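Local structure of laccase (3SQR) at residues Thr164-Ser169 / Gly178-Leu183; Arg266-Gly271 / Gly308-Val313; Ala289-Pro294 / Arg498-Ala503; Trp462-Leu467 / Leu524-Ala529. The protein oxidises phenolic substrates at a copper site and passes their electrons to dioxygen, which is reduced to water, and probably acts in lignin degradation. All blocks are in the same frame, centred on the assembly; numbering follows the deposited sequence.

Interaction 1: residues Thr164-Ser169 / Gly178-Leu183; sequences TTWYHS and GLFGPL. With CU (copper (II) ion), chain F.
Y167 lays its ring over the backbone of G181, and on the other face of the sheet H168 stands beside F180, within the antiparallel beta hairpin of strands 163-169 and 180-186 in the first cupredoxin domain. G181 N lies 3.9 Å above the plane of the Y167 ring, over its centre. That placement follows from CG of Y167 sitting between the backbone N and the carbonyl carbon (chi1 62°), and G181 has no side chain to hold the ring off. The ring edge brings Y167 CE1 to 3.5 Å from P182 O, while its hydroxyl bonds to P98 O. On this same face T165 and L183 run side by side, T165 CG2 3.8 Å from L183 CG. W166 meets F180 edge-on: F180 CB lies in the indole plane, 3.7 Å from W166 CE3. H168 CD2 lies above one face of that indole, near its rim, while the ring of H126 stacks on W166. Five backbone hydrogen bonds tie the two segments, the last from S169 N to L179 O at 2.9 Å, where L179 centres an inverse gamma turn and its CD2 packs on S169 CB. H168 NE2 binds copper at 2.0 Å; across the imidazole ND1 donates a nearly straight bond (170°) to S169 O, 2.8 Å away and in the ring plane, which, with the copper bond, helps fix the ring's rotation.

Interaction 2: residues Arg266-Gly271 / Gly308-Val313; sequences RLINVG and GQRYDV
I268 and R310 meet through their aliphatic parts, I268 CG1 lying 3.6 Å from R310 CG. With CG anti to the carbonyl carbon, R310 lays it against I268, the two side chains crossing obliquely, and bends at chi2 (82°) and chi3 (71°) carry the guanidinium away to G308 O, which R310 NH1 reaches at 2.9 Å in the guanidinium plane. On the same face R266 extends past D312. Its NH1 is 3.3 Å from D312 OD2, but the guanidinium and carboxylate planes stand 80° apart and no N-H points at the oxygen, so this salt bridge rests on charge alone. On the reverse face L267 CD1 comes to 4.0 Å from V313 CG2, the two side chains crossing at about a right angle. These pairs sit on neighbouring antiparallel strands, 262-269 and 310-316, in the middle of a six-stranded sheet of the second cupredoxin domain. L267 and Y311 form a hydrogen-bonded pair, with L267 N 2.8 Å from Y311 O. Beyond it the backbones stay joined, N269 N bonding to Q309 O and G308 N donating to N269 O at 2.8 Å. N269 OD1 accepts from G271 N in an Asx turn, while its ND2 donates to I305 O and S274 O. Further out, D312 OD2 also bridges to R264 NE, R266 NH2 pairs with D196, and both R266 NH1 and D312 OD2 bond T164 OG1. R310 NH2 is held by D500.

Interaction 3: residues Ala289-Pro294 / Arg498-Ala503; sequences ANDLVP and RRDVAA
A type II' beta turn from N290 to V293, closed by backbone bonds in both directions, puts D291 at its second position with positive phi (44°) and sends that side chain into the bend R499-V501. R499 grips the carboxylate side-on with two nitrogens: its NE reaches D291 OD2 at 2.9 Å and its NH2 reaches D291 OD1 at 2.8 Å. Both oxygens lie in the guanidinium plane, yet are met from above the carboxylate plane, the planes being 65° apart. OD2 of D291 also takes D500 N through its anti lone pair and V501 N nearly along its C-O axis, each at 2.9 Å. N290 CB rests over one face of the R499 guanidinium. V293 crosses R498 at about a right angle, its CG2 3.3 Å from R498 O and its CG1 over one face of the R498 guanidinium, whose NH2 bonds L380 O. A water donates to D500 OD2 (2.6 Å) and accepts from L292 N (2.8 Å). The contact joins the second and third cupredoxin domains. With R310 N also bonded to D291 OD1, five N-H groups converge on this buried carboxylate, which probably keeps it ionised even with the carboxylate of D500, itself salt-bridged to R310, close by.

Interaction 4: residues Trp462-Leu467 / Leu524-Ala529; sequences WHPIHL and LHCHIA. With CU (copper (II) ion), chain D; CU (copper (II) ion), chain E; CU (copper (II) ion), chain F.
The H-C-H motif of multicopper oxidases, H525-C526-H527, here pairs with the strand carrying H463 and H466, and together they connect the type 1 copper with the trinuclear cluster. C526 SG, anti to the backbone N (chi1 -180°), binds the type 1 copper at 2.2 Å and H463 ND1 binds it at 2.0 Å; the sulfur lies at the edge of the H463 ring, and H531 adds a further ligand. The sulfur also accepts a hydrogen bond from I528 N. The flanking histidines turn the other way: H525 NE2 (2.0 Å) and H527 NE2 (2.1 Å) each bind a copper of the cluster, probably the type 3 pair, the route by which multicopper oxidases pass electrons from type 1 copper to the cluster. H466 points the same way, its plane 74° from that of H525; its ND1 is hydrogen-bonded to a water that ligates the H525 copper and lies near that copper itself, at a long 2.8 Å, and H466 is probably a type 2 copper ligand as in relatives. H525 ND1 is tied back to C526 O. The backbones pair antiparallel, H466 N bonding H525 O and H527 N bonding P464 O. Apolar contacts join I465 CG2 to L524 CG and P464 CD to I528 CG1. In the sheet, strand 463-467 lies between 501-504 and 520-526, strand 537-542 follows beyond, and I528 is the N-cap residue before helix 529-533.

In the fold
The four contacts lie close to the copper centre where three cupredoxin domains meet. Interactions 1 and 4 share one type 3 copper: H168 NE2 and H527 NE2 are 3.4 Å apart, and H126 completes the site. Interaction 2 backs interaction 1, with R310 NE 2.9 Å from T164 O. Interactions 2 and 3 touch through Y311 OH, 2.8 Å from R499 NH1, and both reach one sheet, in which strands 310-316 and 285-290 are neighbours. Interaction 3 passes into interaction 4 as strand 501-504 pairs with strand 463-467, A502 O lying 2.7 Å from I465 N. D500 OD1 bonds H126 NE2, so interaction 3 reaches a copper ligand from its second shell.

Interaction 1: residues Thr164-Ser169 / Gly178-Leu183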
loop_
_atom_site.group_PDB
_atom_site.type_symbol
_atom_site.label_atom_id
_atom_site.label_comp_id
_atom_site.label_asym_id
_atom_site.label_seq_id
_atom_site.Cartn_x
_atom_site.Cartn_y
_atom_site.Cartn_z
ATOM N N THR A 164 1.251 10.056 -4.964
ATOM C CA THR A 164 1.300 8.704 -5.477
ATOM C C THR A 164 0.698 7.704 -4.531
ATOM O O THR A 164 1.112 7.547 -3.380
ATOM C CB THR A 164 2.781 8.300 -5.664
ATOM O OG1 THR A 164 3.414 9.243 -6.542
ATOM C CG2 THR A 164 2.899 6.905 -6.227
ATOM N N THR A 165 -0.226 6.957 -5.078
ATOM C CA THR A 165 -0.695 5.791 -4.361
ATOM C C THR A 165 -1.147 4.750 -5.356
ATOM O O THR A 165 -0.772 4.776 -6.539
ATOM C CB THR A 165 -1.710 6.127 -3.238
ATOM O OG1 THR A 165 -1.789 4.986 -2.388
ATOM C CG2 THR A 165 -3.100 6.539 -3.808
ATOM N N TRP A 166 -1.920 3.799 -4.847
ATOM C CA TRP A 166 -2.302 2.654 -5.622
ATOM C C TRP A 166 -3.647 2.213 -5.092
ATOM O O TRP A 166 -4.014 2.581 -3.996
ATOM C CB TRP A 166 -1.265 1.551 -5.545
ATOM C CG TRP A 166 -0.898 0.987 -4.183
ATOM C CD1 TRP A 166 -0.509 1.690 -3.048
ATOM C CD2 TRP A 166 -0.785 -0.393 -3.839
ATOM N NE1 TRP A 166 -0.140 0.799 -2.059
ATOM C CE2 TRP A 166 -0.333 -0.474 -2.504
ATOM C CE3 TRP A 166 -1.034 -1.575 -4.524
ATOM C CZ2 TRP A 166 -0.189 -1.706 -1.838
ATOM C CZ3 TRP A 166 -0.857 -2.797 -3.908
ATOM C CH2 TRP A 166 -0.445 -2.874 -2.558
ATOM N N TYR A 167 -4.350 1.450 -5.900
ATOM C CA TYR A 167 -5.612 0.833 -5.437
ATOM C C TYR A 167 -5.407 -0.643 -5.567
ATOM O O TYR A 167 -4.692 -1.116 -6.470
ATOM C CB TYR A 167 -6.817 1.324 -6.228
ATOM C CG TYR A 167 -6.795 1.011 -7.692
ATOM C CD1 TYR A 167 -6.076 1.752 -8.580
ATOM C CD2 TYR A 167 -7.560 -0.038 -8.209
ATOM C CE1 TYR A 167 -6.090 1.455 -9.961
ATOM C CE2 TYR A 167 -7.573 -0.330 -9.557
ATOM C CZ TYR A 167 -6.814 0.415 -10.433
ATOM O OH TYR A 167 -6.829 0.083 -11.737
ATOM N N HIS A 168 -6.084 -1.428 -4.709
ATOM C CA HIS A 168 -5.861 -2.838 -4.787
ATOM C C HIS A 168 -6.968 -3.569 -4.114
ATOM O O HIS A 168 -7.620 -3.035 -3.262
ATOM C CB HIS A 168 -4.541 -3.259 -4.172
ATOM C CG HIS A 168 -4.347 -2.865 -2.727
ATOM N ND1 HIS A 168 -4.792 -3.634 -1.670
ATOM C CD2 HIS A 168 -3.655 -1.840 -2.181
ATOM C CE1 HIS A 168 -4.427 -3.052 -0.532
ATOM N NE2 HIS A 168 -3.701 -1.976 -0.820
ATOM N N SER A 169 -7.141 -4.808 -4.479
ATOM C CA SER A 169 -8.104 -5.595 -3.691
ATOM C C SER A 169 -7.647 -5.702 -2.257
ATOM O O SER A 169 -6.462 -5.864 -1.989
ATOM C CB SER A 169 -8.274 -6.990 -4.259
ATOM O OG SER A 169 -9.081 -7.755 -3.359
ATOM N N GLY A 178 -2.158 -9.936 -8.875
ATOM C CA GLY A 178 -2.100 -8.820 -9.817
ATOM C C GLY A 178 -3.201 -7.780 -9.690
ATOM O O GLY A 178 -3.251 -6.876 -10.535
ATOM N N LEU A 179 -4.083 -7.907 -8.674
ATOM C CA LEU A 179 -5.276 -7.092 -8.530
ATOM C C LEU A 179 -4.968 -5.723 -7.845
ATOM O O LEU A 179 -5.340 -5.445 -6.694
ATOM C CB LEU A 179 -6.404 -7.853 -7.850
ATOM C CG LEU A 179 -7.786 -7.290 -8.035
ATOM C CD1 LEU A 179 -8.163 -6.971 -9.524
ATOM C CD2 LEU A 179 -8.834 -8.337 -7.472
ATOM N N PHE A 180 -4.205 -4.934 -8.564
ATOM C CA PHE A 180 -3.795 -3.585 -8.122
ATOM C C PHE A 180 -3.515 -2.687 -9.322
ATOM O O PHE A 180 -3.321 -3.176 -10.416
ATOM C CB PHE A 180 -2.524 -3.676 -7.245
ATOM C CG PHE A 180 -1.302 -4.109 -7.985
ATOM C CD1 PHE A 180 -0.497 -3.168 -8.627
ATOM C CD2 PHE A 180 -0.945 -5.428 -8.076
ATOM C CE1 PHE A 180 0.640 -3.534 -9.357
ATOM C CE2 PHE A 180 0.235 -5.794 -8.774
ATOM C CZ PHE A 180 0.987 -4.862 -9.437
ATOM N N GLY A 181 -3.504 -1.394 -9.108
ATOM C CA GLY A 181 -3.191 -0.426 -10.157
ATOM C C GLY A 181 -2.763 0.854 -9.514
ATOM O O GLY A 181 -2.835 0.994 -8.266
ATOM N N PRO A 182 -2.238 1.779 -10.324
ATOM C CA PRO A 182 -1.769 3.031 -9.780
ATOM C C PRO A 182 -2.918 4.025 -9.627
ATOM O O PRO A 182 -3.809 4.086 -10.466
ATOM C CB PRO A 182 -0.784 3.510 -10.836
ATOM C CG PRO A 182 -1.263 2.950 -12.135
ATOM C CD PRO A 182 -2.010 1.648 -11.766
ATOM N N LEU A 183 -2.861 4.834 -8.565
ATOM C CA LEU A 183 -3.755 5.930 -8.384
ATOM C C LEU A 183 -2.912 7.170 -8.140
ATOM O O LEU A 183 -2.265 7.259 -7.100
ATOM C CB LEU A 183 -4.626 5.637 -7.169
ATOM C CG LEU A 183 -5.562 6.741 -6.654
ATOM C CD1 LEU A 183 -6.433 7.398 -7.651
ATOM C CD2 LEU A 183 -6.487 6.073 -5.543
HETATM CU CU CU F . -2.627 -1.111 0.628
#

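Interaction 2: residues Arg266-Gly271 / Gly308-Val313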
loop_
_atom_site.group_PDB
_atom_site.type_symbol
_atom_site.label_atom_id
_atom_site.label_comp_id
_atom_site.label_asym_id
_atom_site.label_seq_id
_atom_site.Cartn_x
_atom_site.Cartn_y
_atom_site.Cartn_z
ATOM N N ARG A 266 7.684 7.481 -9.422
ATOM C CA ARG A 266 6.749 7.264 -8.302
ATOM C C ARG A 266 6.848 5.811 -7.947
ATOM O O ARG A 266 6.380 4.974 -8.684
ATOM C CB ARG A 266 5.358 7.668 -8.738
ATOM C CG ARG A 266 5.218 9.111 -9.238
ATOM C CD ARG A 266 3.841 9.305 -9.770
ATOM N NE ARG A 266 3.520 10.630 -10.223
ATOM C CZ ARG A 266 2.874 11.560 -9.517
ATOM N NH1 ARG A 266 2.538 11.339 -8.269
ATOM N NH2 ARG A 266 2.601 12.739 -10.062
ATOM N N LEU A 267 7.536 5.545 -6.853
ATOM C CA LEU A 267 7.935 4.228 -6.493
ATOM C C LEU A 267 6.933 3.648 -5.531
ATOM O O LEU A 267 6.593 4.277 -4.537
ATOM C CB LEU A 267 9.303 4.237 -5.863
ATOM C CG LEU A 267 10.372 4.925 -6.755
ATOM C CD1 LEU A 267 11.674 5.160 -5.965
ATOM C CD2 LEU A 267 10.595 4.112 -8.026
ATOM N N ILE A 268 6.499 2.435 -5.833
ATOM C CA ILE A 268 5.557 1.679 -4.974
ATOM C C ILE A 268 5.980 0.270 -4.813
ATOM O O ILE A 268 6.157 -0.444 -5.797
ATOM C CB ILE A 268 4.113 1.712 -5.471
ATOM C CG1 ILE A 268 3.745 3.092 -6.026
ATOM C CG2 ILE A 268 3.102 1.191 -4.298
ATOM C CD1 ILE A 268 2.299 3.238 -6.356
ATOM N N ASN A 269 6.076 -0.175 -3.563
ATOM C CA ASN A 269 6.310 -1.586 -3.286
ATOM C C ASN A 269 4.927 -2.254 -3.071
ATOM O O ASN A 269 4.247 -1.945 -2.143
ATOM C CB ASN A 269 7.244 -1.762 -2.076
ATOM C CG ASN A 269 7.418 -3.194 -1.611
ATOM O OD1 ASN A 269 6.782 -4.176 -2.081
ATOM N ND2 ASN A 269 8.301 -3.321 -0.566
ATOM N N VAL A 270 4.601 -3.160 -3.948
ATOM C CA VAL A 270 3.282 -3.822 -3.971
ATOM C C VAL A 270 3.398 -5.330 -3.931
ATOM O O VAL A 270 2.454 -6.049 -4.302
ATOM C CB VAL A 270 2.453 -3.377 -5.208
ATOM C CG1 VAL A 270 2.244 -1.862 -5.157
ATOM C CG2 VAL A 270 3.092 -3.871 -6.542
ATOM N N GLY A 271 4.481 -5.839 -3.353
ATOM C CA GLY A 271 4.722 -7.232 -3.301
ATOM C C GLY A 271 3.896 -7.876 -2.197
ATOM O O GLY A 271 3.300 -7.168 -1.356
ATOM N N GLY A 308 3.562 -1.400 0.465
ATOM C CA GLY A 308 2.490 -0.416 0.524
ATOM C C GLY A 308 2.979 1.015 0.655
ATOM O O GLY A 308 2.178 1.941 0.403
ATOM N N GLN A 309 4.267 1.176 0.959
ATOM C CA GLN A 309 4.914 2.464 0.930
ATOM C C GLN A 309 5.124 2.987 -0.491
ATOM O O GLN A 309 5.336 2.192 -1.428
ATOM C CB GLN A 309 6.244 2.430 1.646
ATOM C CG GLN A 309 6.119 2.287 3.095
ATOM C CD GLN A 309 7.414 2.508 3.838
ATOM O OE1 GLN A 309 8.477 2.138 3.348
ATOM N NE2 GLN A 309 7.315 2.996 5.063
ATOM N N ARG A 310 5.083 4.336 -0.628
ATOM C CA ARG A 310 5.347 5.039 -1.845
ATOM C C ARG A 310 6.386 6.022 -1.524
ATOM O O ARG A 310 6.448 6.489 -0.403
ATOM C CB ARG A 310 4.127 5.788 -2.436
ATOM C CG ARG A 310 3.065 4.855 -2.935
ATOM C CD ARG A 310 2.192 4.368 -1.839
ATOM N NE ARG A 310 1.349 5.435 -1.362
ATOM C CZ ARG A 310 0.786 5.492 -0.148
ATOM N NH1 ARG A 310 1.053 4.595 0.775
ATOM N NH2 ARG A 310 -0.022 6.503 0.132
ATOM N N TYR A 311 7.217 6.294 -2.518
ATOM C CA TYR A 311 8.074 7.474 -2.490
ATOM C C TYR A 311 8.014 8.108 -3.828
ATOM O O TYR A 311 8.029 7.424 -4.876
ATOM C CB TYR A 311 9.494 7.078 -2.170
ATOM C CG TYR A 311 9.737 6.747 -0.732
ATOM C CD1 TYR A 311 9.942 7.745 0.213
ATOM C CD2 TYR A 311 9.716 5.435 -0.302
ATOM C CE1 TYR A 311 10.178 7.430 1.516
ATOM C CE2 TYR A 311 9.967 5.110 1.012
ATOM C CZ TYR A 311 10.187 6.103 1.919
ATOM O OH TYR A 311 10.432 5.797 3.191
ATOM N N ASP A 312 8.088 9.428 -3.825
ATOM C CA ASP A 312 8.225 10.165 -5.040
ATOM C C ASP A 312 9.672 10.671 -4.959
ATOM O O ASP A 312 10.113 11.188 -3.925
ATOM C CB ASP A 312 7.317 11.363 -5.148
ATOM C CG ASP A 312 5.887 11.007 -5.445
ATOM O OD1 ASP A 312 5.259 10.571 -4.503
ATOM O OD2 ASP A 312 5.400 11.176 -6.584
ATOM N N VAL A 313 10.378 10.432 -6.054
ATOM C CA VAL A 313 11.758 10.942 -6.203
ATOM C C VAL A 313 11.931 11.663 -7.518
ATOM O O VAL A 313 11.330 11.383 -8.517
ATOM C CB VAL A 313 12.783 9.779 -6.075
ATOM C CG1 VAL A 313 12.571 9.009 -4.762
ATOM C CG2 VAL A 313 12.630 8.812 -7.315
#

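Interaction 3: residues Ala289-Pro294 / Arg498-Ala503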
loop_
_atom_site.group_PDB
_atom_site.type_symbol
_atom_site.label_atom_id
_atom_site.label_comp_id
_atom_site.label_asym_id
_atom_site.label_seq_id
_atom_site.Cartn_x
_atom_site.Cartn_y
_atom_site.Cartn_z
ATOM N N ALA A 289 8.474 12.948 -1.545
ATOM C CA ALA A 289 7.252 12.630 -0.836
ATOM C C ALA A 289 7.391 11.260 -0.339
ATOM O O ALA A 289 8.091 10.422 -0.923
ATOM C CB ALA A 289 6.013 12.725 -1.748
ATOM N N ASN A 290 6.709 11.023 0.774
ATOM C CA ASN A 290 6.519 9.709 1.231
ATOM C C ASN A 290 5.034 9.425 1.333
ATOM O O ASN A 290 4.280 10.246 1.778
ATOM C CB ASN A 290 7.296 9.414 2.513
ATOM C CG ASN A 290 6.928 10.261 3.746
ATOM O OD1 ASN A 290 5.828 10.876 3.897
ATOM N ND2 ASN A 290 7.818 10.218 4.686
ATOM N N ASP A 291 4.641 8.263 0.844
ATOM C CA ASP A 291 3.233 7.996 0.687
ATOM C C ASP A 291 2.515 9.208 0.092
ATOM O O ASP A 291 2.913 9.618 -0.973
ATOM C CB ASP A 291 2.697 7.536 2.053
ATOM C CG ASP A 291 3.402 6.262 2.545
ATOM O OD1 ASP A 291 4.214 5.659 1.793
ATOM O OD2 ASP A 291 3.126 5.847 3.711
ATOM N N LEU A 292 1.440 9.748 0.716
ATOM C CA LEU A 292 0.729 10.919 0.185
ATOM C C LEU A 292 1.045 12.202 0.944
ATOM O O LEU A 292 0.243 13.131 0.973
ATOM C CB LEU A 292 -0.781 10.683 0.096
ATOM C CG LEU A 292 -1.203 9.643 -0.950
ATOM C CD1 LEU A 292 -2.594 8.962 -0.538
ATOM C CD2 LEU A 292 -1.347 10.279 -2.288
ATOM N N VAL A 293 2.289 12.265 1.402
ATOM C CA VAL A 293 2.772 13.455 2.150
ATOM C C VAL A 293 4.083 13.945 1.557
ATOM O O VAL A 293 5.138 13.286 1.649
ATOM C CB VAL A 293 2.982 13.074 3.567
ATOM C CG1 VAL A 293 3.501 14.264 4.431
ATOM C CG2 VAL A 293 1.665 12.486 4.217
ATOM N N PRO A 294 4.034 15.137 0.992
ATOM C CA PRO A 294 5.240 15.774 0.526
ATOM C C PRO A 294 6.213 16.067 1.664
ATOM O O PRO A 294 5.817 16.456 2.748
ATOM C CB PRO A 294 4.685 17.058 -0.106
ATOM C CG PRO A 294 3.350 16.723 -0.520
ATOM C CD PRO A 294 2.859 15.940 0.607
ATOM N N ARG A 498 5.258 11.547 8.617
ATOM C CA ARG A 498 3.813 11.438 8.525
ATOM C C ARG A 498 3.523 10.770 7.207
ATOM O O ARG A 498 4.007 11.214 6.162
ATOM C CB ARG A 498 3.179 12.837 8.592
ATOM C CG ARG A 498 1.661 12.897 8.633
ATOM C CD ARG A 498 1.184 14.314 8.895
ATOM N NE ARG A 498 1.274 15.204 7.757
ATOM C CZ ARG A 498 2.021 16.312 7.683
ATOM N NH1 ARG A 498 2.798 16.641 8.670
ATOM N NH2 ARG A 498 1.989 17.082 6.625
ATOM N N ARG A 499 2.756 9.675 7.287
ATOM C CA ARG A 499 2.540 8.847 6.157
ATOM C C ARG A 499 1.461 7.830 6.498
ATOM O O ARG A 499 0.747 7.969 7.502
ATOM C CB ARG A 499 3.860 8.177 5.737
ATOM C CG ARG A 499 4.366 7.076 6.698
ATOM C CD ARG A 499 5.742 6.499 6.310
ATOM N NE ARG A 499 5.798 6.162 4.878
ATOM C CZ ARG A 499 6.921 6.031 4.174
ATOM N NH1 ARG A 499 8.098 6.260 4.719
ATOM N NH2 ARG A 499 6.843 5.784 2.872
ATOM N N ASP A 500 1.261 6.823 5.656
ATOM C CA ASP A 500 0.233 5.801 5.998
ATOM C C ASP A 500 0.668 4.348 6.089
ATOM O O ASP A 500 -0.081 3.499 6.567
ATOM C CB ASP A 500 -0.979 5.940 5.025
ATOM C CG ASP A 500 -0.614 5.713 3.576
ATOM O OD1 ASP A 500 -0.219 4.571 3.273
ATOM O OD2 ASP A 500 -0.720 6.696 2.771
ATOM N N VAL A 501 1.933 4.079 5.742
ATOM C CA VAL A 501 2.524 2.741 5.964
ATOM C C VAL A 501 3.890 2.936 6.614
ATOM O O VAL A 501 4.720 3.715 6.143
ATOM C CB VAL A 501 2.695 1.903 4.681
ATOM C CG1 VAL A 501 3.394 0.619 4.995
ATOM C CG2 VAL A 501 1.385 1.609 4.019
ATOM N N ALA A 502 4.134 2.286 7.736
ATOM C CA ALA A 502 5.432 2.382 8.407
ATOM C C ALA A 502 5.761 1.075 9.100
ATOM O O ALA A 502 4.885 0.347 9.583
ATOM C CB ALA A 502 5.408 3.547 9.432
ATOM N N ALA A 503 7.031 0.776 9.138
ATOM C CA ALA A 503 7.522 -0.465 9.681
ATOM C C ALA A 503 7.404 -0.539 11.176
ATOM O O ALA A 503 7.824 0.388 11.879
ATOM C CB ALA A 503 9.002 -0.663 9.284
HETATM O O HOH W 1 0.093 9.185 3.149
#

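Interaction 4: residues Trp462-Leu467 / Leu524-Ala529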
loop_
_atom_site.group_PDB
_atom_site.type_symbol
_atom_site.label_atom_id
_atom_site.label_comp_id
_atom_site.label_asym_id
_atom_site.label_seq_id
_atom_site.Cartn_x
_atom_site.Cartn_y
_atom_site.Cartn_z
ATOM N N TRP A 462 10.472 -6.930 10.184
ATOM C CA TRP A 462 10.011 -5.517 10.098
ATOM C C TRP A 462 8.684 -5.437 9.321
ATOM O O TRP A 462 8.686 -5.601 8.081
ATOM C CB TRP A 462 11.083 -4.659 9.406
ATOM C CG TRP A 462 12.270 -4.438 10.250
ATOM C CD1 TRP A 462 13.119 -5.388 10.725
ATOM C CD2 TRP A 462 12.762 -3.177 10.736
ATOM N NE1 TRP A 462 14.134 -4.800 11.442
ATOM C CE2 TRP A 462 13.919 -3.447 11.493
ATOM C CE3 TRP A 462 12.337 -1.860 10.597
ATOM C CZ2 TRP A 462 14.657 -2.444 12.120
ATOM C CZ3 TRP A 462 13.084 -0.835 11.231
ATOM C CH2 TRP A 462 14.226 -1.147 11.975
ATOM N N HIS A 463 7.566 -5.299 10.043
ATOM C CA HIS A 463 6.216 -5.437 9.505
ATOM C C HIS A 463 5.722 -4.088 8.997
ATOM O O HIS A 463 5.702 -3.124 9.759
ATOM C CB HIS A 463 5.205 -5.946 10.549
ATOM C CG HIS A 463 5.583 -7.248 11.177
ATOM N ND1 HIS A 463 5.147 -8.455 10.691
ATOM C CD2 HIS A 463 6.370 -7.530 12.252
ATOM C CE1 HIS A 463 5.664 -9.441 11.421
ATOM N NE2 HIS A 463 6.373 -8.900 12.398
ATOM N N PRO A 464 5.396 -3.993 7.690
ATOM C CA PRO A 464 4.877 -2.720 7.145
ATOM C C PRO A 464 3.446 -2.482 7.608
ATOM O O PRO A 464 2.509 -3.175 7.184
ATOM C CB PRO A 464 4.948 -2.937 5.645
ATOM C CG PRO A 464 4.765 -4.471 5.498
ATOM C CD PRO A 464 5.516 -5.040 6.654
ATOM N N ILE A 465 3.278 -1.553 8.534
ATOM C CA ILE A 465 1.955 -1.428 9.163
ATOM C C ILE A 465 1.251 -0.294 8.430
ATOM O O ILE A 465 1.801 0.826 8.296
ATOM C CB ILE A 465 2.106 -1.021 10.656
ATOM C CG1 ILE A 465 2.876 -2.110 11.401
ATOM C CG2 ILE A 465 0.725 -0.693 11.272
ATOM C CD1 ILE A 465 2.173 -3.461 11.392
ATOM N N HIS A 466 0.058 -0.602 7.943
ATOM C CA HIS A 466 -0.767 0.332 7.218
ATOM C C HIS A 466 -1.970 0.676 8.088
ATOM O O HIS A 466 -2.652 -0.231 8.590
ATOM C CB HIS A 466 -1.268 -0.342 5.943
ATOM C CG HIS A 466 -2.257 0.490 5.188
ATOM N ND1 HIS A 466 -3.292 -0.049 4.437
ATOM C CD2 HIS A 466 -2.299 1.820 4.999
ATOM C CE1 HIS A 466 -3.975 0.943 3.906
ATOM N NE2 HIS A 466 -3.387 2.080 4.229
ATOM N N LEU A 467 -2.233 1.965 8.231
ATOM C CA LEU A 467 -3.435 2.464 8.904
ATOM C C LEU A 467 -4.383 3.066 7.883
ATOM O O LEU A 467 -4.002 3.901 7.118
ATOM C CB LEU A 467 -3.067 3.584 9.891
ATOM C CG LEU A 467 -4.269 4.302 10.583
ATOM C CD1 LEU A 467 -5.139 3.358 11.378
ATOM C CD2 LEU A 467 -3.811 5.390 11.566
ATOM N N LEU A 524 -6.103 -1.509 10.682
ATOM C CA LEU A 524 -4.666 -1.324 10.756
ATOM C C LEU A 524 -4.085 -2.732 10.685
ATOM O O LEU A 524 -4.560 -3.630 11.342
ATOM C CB LEU A 524 -4.252 -0.659 12.064
ATOM C CG LEU A 524 -2.730 -0.630 12.300
ATOM C CD1 LEU A 524 -2.334 0.661 13.008
ATOM C CD2 LEU A 524 -2.283 -1.913 13.057
ATOM N N HIS A 525 -3.099 -2.933 9.827
ATOM C CA HIS A 525 -2.607 -4.249 9.600
ATOM C C HIS A 525 -1.240 -4.242 9.004
ATOM O O HIS A 525 -0.816 -3.238 8.435
ATOM C CB HIS A 525 -3.540 -5.007 8.666
ATOM C CG HIS A 525 -3.607 -4.433 7.297
ATOM N ND1 HIS A 525 -2.949 -4.985 6.220
ATOM C CD2 HIS A 525 -4.242 -3.332 6.831
ATOM C CE1 HIS A 525 -3.224 -4.279 5.139
ATOM N NE2 HIS A 525 -3.977 -3.249 5.490
ATOM N N CYS A 526 -0.541 -5.356 9.193
ATOM C CA CYS A 526 0.670 -5.620 8.424
ATOM C C CYS A 526 0.271 -5.821 6.956
ATOM O O CYS A 526 -0.713 -6.534 6.654
ATOM C CB CYS A 526 1.361 -6.880 8.933
ATOM S SG CYS A 526 2.815 -7.169 8.001
ATOM N N HIS A 527 1.015 -5.193 6.058
ATOM C CA HIS A 527 0.727 -5.233 4.635
ATOM C C HIS A 527 1.443 -6.385 3.940
ATOM O O HIS A 527 1.308 -6.560 2.696
ATOM C CB HIS A 527 1.132 -3.891 3.944
ATOM C CG HIS A 527 0.171 -3.441 2.880
ATOM N ND1 HIS A 527 -0.081 -4.196 1.768
ATOM C CD2 HIS A 527 -0.575 -2.301 2.744
ATOM C CE1 HIS A 527 -0.949 -3.561 0.998
ATOM N NE2 HIS A 527 -1.287 -2.415 1.569
ATOM N N ILE A 528 2.178 -7.206 4.695
ATOM C CA ILE A 528 2.687 -8.463 4.141
ATOM C C ILE A 528 1.428 -9.340 4.008
ATOM O O ILE A 528 0.738 -9.594 5.007
ATOM C CB ILE A 528 3.736 -9.107 5.038
ATOM C CG1 ILE A 528 5.020 -8.282 5.088
ATOM C CG2 ILE A 528 4.008 -10.586 4.534
ATOM C CD1 ILE A 528 6.038 -8.712 6.200
ATOM N N ALA A 529 1.064 -9.694 2.783
ATOM C CA ALA A 529 -0.218 -10.260 2.539
ATOM C C ALA A 529 -0.429 -11.525 3.352
ATOM O O ALA A 529 -1.516 -11.718 3.873
ATOM C CB ALA A 529 -0.448 -10.533 0.997
HETATM CU CU CU D . 3.983 -8.743 9.078
HETATM CU CU CU E . -5.145 -2.115 4.341
HETATM CU CU CU F . -2.627 -1.111 0.628
HETATM O O HOH W 2 -4.120 -2.178 2.523
#